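Putative uncharacterized protein (Enterobacter cloacae subsp. cloacae, PDB 4JUR) probably serves as an immunity protein that binds and neutralises an amidase effector of a type VI secretion system, shielding the producing cell. Local coordinates at residues 16-21 with 43-48. Numbering follows the deposited sequence.
Sequences ENWVQN and AWLEAS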
# COMPACT_ATOMS: atom_id res chain seq x y z
N GLU I 16 -7.41 5.07 -5.01
CA GLU I 16 -6.92 3.75 -4.62
C GLU I 16 -5.90 3.86 -3.49
O GLU I 16 -6.02 3.13 -2.52
CB GLU I 16 -6.28 3.01 -5.80
CG GLU I 16 -7.25 2.52 -6.83
CD GLU I 16 -6.61 2.38 -8.21
OE1 GLU I 16 -5.38 2.18 -8.28
OE2 GLU I 16 -7.34 2.49 -9.22
N ASN I 17 -4.91 4.73 -3.62
CA ASN I 17 -3.91 4.92 -2.56
C ASN I 17 -4.52 5.43 -1.24
O ASN I 17 -4.10 5.01 -0.17
CB ASN I 17 -2.74 5.81 -3.01
CG ASN I 17 -1.98 5.22 -4.22
OD1 ASN I 17 -1.79 4.02 -4.31
ND2 ASN I 17 -1.56 6.09 -5.13
N TRP I 18 -5.51 6.32 -1.31
CA TRP I 18 -6.24 6.68 -0.09
C TRP I 18 -6.83 5.41 0.57
O TRP I 18 -6.67 5.20 1.78
CB TRP I 18 -7.35 7.68 -0.37
CG TRP I 18 -8.02 8.10 0.91
CD1 TRP I 18 -7.67 9.15 1.70
CD2 TRP I 18 -9.13 7.46 1.55
NE1 TRP I 18 -8.49 9.21 2.79
CE2 TRP I 18 -9.39 8.18 2.73
CE3 TRP I 18 -9.93 6.35 1.25
CZ2 TRP I 18 -10.41 7.84 3.62
CZ3 TRP I 18 -10.94 6.00 2.12
CH2 TRP I 18 -11.18 6.75 3.30
N VAL I 19 -7.49 4.57 -0.22
CA VAL I 19 -8.05 3.33 0.32
C VAL I 19 -6.96 2.40 0.91
O VAL I 19 -7.09 1.90 2.04
CB VAL I 19 -8.88 2.56 -0.74
CG1 VAL I 19 -9.26 1.20 -0.21
CG2 VAL I 19 -10.13 3.35 -1.13
N GLN I 20 -5.88 2.19 0.17
CA GLN I 20 -4.83 1.31 0.65
C GLN I 20 -4.25 1.82 1.98
O GLN I 20 -4.10 1.06 2.95
CB GLN I 20 -3.74 1.16 -0.39
CG GLN I 20 -3.02 -0.18 -0.33
CD GLN I 20 -1.64 -0.09 0.32
OE1 GLN I 20 -0.86 -1.05 0.27
NE2 GLN I 20 -1.32 1.07 0.93
N ASN I 21 -3.93 3.11 2.03
CA ASN I 21 -3.37 3.72 3.22
C ASN I 21 -4.31 3.57 4.42
O ASN I 21 -3.93 3.03 5.45
CB ASN I 21 -2.99 5.19 2.97
CG ASN I 21 -1.73 5.34 2.09
OD1 ASN I 21 -1.22 6.44 1.94
ND2 ASN I 21 -1.24 4.24 1.52
N ALA I 43 -3.07 13.09 2.93
CA ALA I 43 -2.39 13.66 1.72
C ALA I 43 -3.09 13.30 0.38
O ALA I 43 -3.25 14.14 -0.54
CB ALA I 43 -0.92 13.26 1.67
N TRP I 44 -3.53 12.06 0.29
CA TRP I 44 -4.14 11.57 -0.92
C TRP I 44 -5.45 12.26 -1.05
O TRP I 44 -5.80 12.73 -2.14
CB TRP I 44 -4.35 10.06 -0.90
CG TRP I 44 -3.08 9.32 -0.96
CD1 TRP I 44 -2.51 8.58 0.04
CD2 TRP I 44 -2.20 9.23 -2.08
NE1 TRP I 44 -1.33 8.04 -0.39
CE2 TRP I 44 -1.11 8.42 -1.69
CE3 TRP I 44 -2.24 9.73 -3.39
CZ2 TRP I 44 -0.07 8.11 -2.56
CZ3 TRP I 44 -1.19 9.43 -4.24
CH2 TRP I 44 -0.12 8.63 -3.83
N LEU I 45 -6.20 12.30 0.05
CA LEU I 45 -7.48 12.98 0.04
C LEU I 45 -7.33 14.42 -0.46
O LEU I 45 -8.10 14.86 -1.32
CB LEU I 45 -8.14 12.95 1.42
CG LEU I 45 -9.55 13.54 1.45
CD1 LEU I 45 -10.47 12.67 2.28
CD2 LEU I 45 -9.54 15.02 1.94
N GLU I 46 -6.32 15.14 0.05
CA GLU I 46 -6.10 16.51 -0.42
C GLU I 46 -5.93 16.57 -1.93
O GLU I 46 -6.46 17.48 -2.58
CB GLU I 46 -4.87 17.15 0.24
CG GLU I 46 -4.37 18.45 -0.43
CD GLU I 46 -5.12 19.73 0.02
OE1 GLU I 46 -5.77 19.73 1.10
OE2 GLU I 46 -5.03 20.75 -0.72
N ALA I 47 -5.19 15.60 -2.48
CA ALA I 47 -4.93 15.67 -3.93
C ALA I 47 -6.11 15.27 -4.83
O ALA I 47 -6.13 15.62 -6.01
CB ALA I 47 -3.72 14.88 -4.29
N SER I 48 -7.07 14.53 -4.28
CA SER I 48 -8.21 14.01 -5.02
C SER I 48 -9.25 15.08 -5.33
O SER I 48 -9.36 16.08 -4.61
CB SER I 48 -8.87 12.89 -4.22
OG SER I 48 -10.09 12.49 -4.81
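Asn17, Trp18 and Asn21 of helix 11-27 pack against Trp44 and Leu45 near the C-terminal end of helix 31-47, a buried contact between two nearly antiparallel helices of this all-helical protein. The local axes come within 8.8 Å of each other at a crossing angle of -159°. Trp44 provides most of what helix 31-47 contributes to this contact. With its CG anti to the carbonyl carbon (chi1 -69°), its indole reaches across to helix 11-27, and Asn17 lies over one face: CB of Asn17 sits 3.5 Å from the centroid of the six-membered ring of Trp44, a CH-pi contact almost on the ring normal. The Asn17 amide extends over the same ring, with ND2 3.2 Å from CH2 of Trp44. One turn on, Asn21 meets the indole edge, where NE1 of Trp44 gives a weak, bent hydrogen bond to OD1 of Asn21 (2.8 Å, 126° at the hydrogen). Trp18 points its ring to another side, alongside Leu45, its CD1 3.8 Å from CB of Leu45. Phe55 of helix 52-65 meets the Trp18 ring edge-to-face and also touches Leu45, joining a third helix to the pair, while Leu81 of the second subunit packs on Trp44.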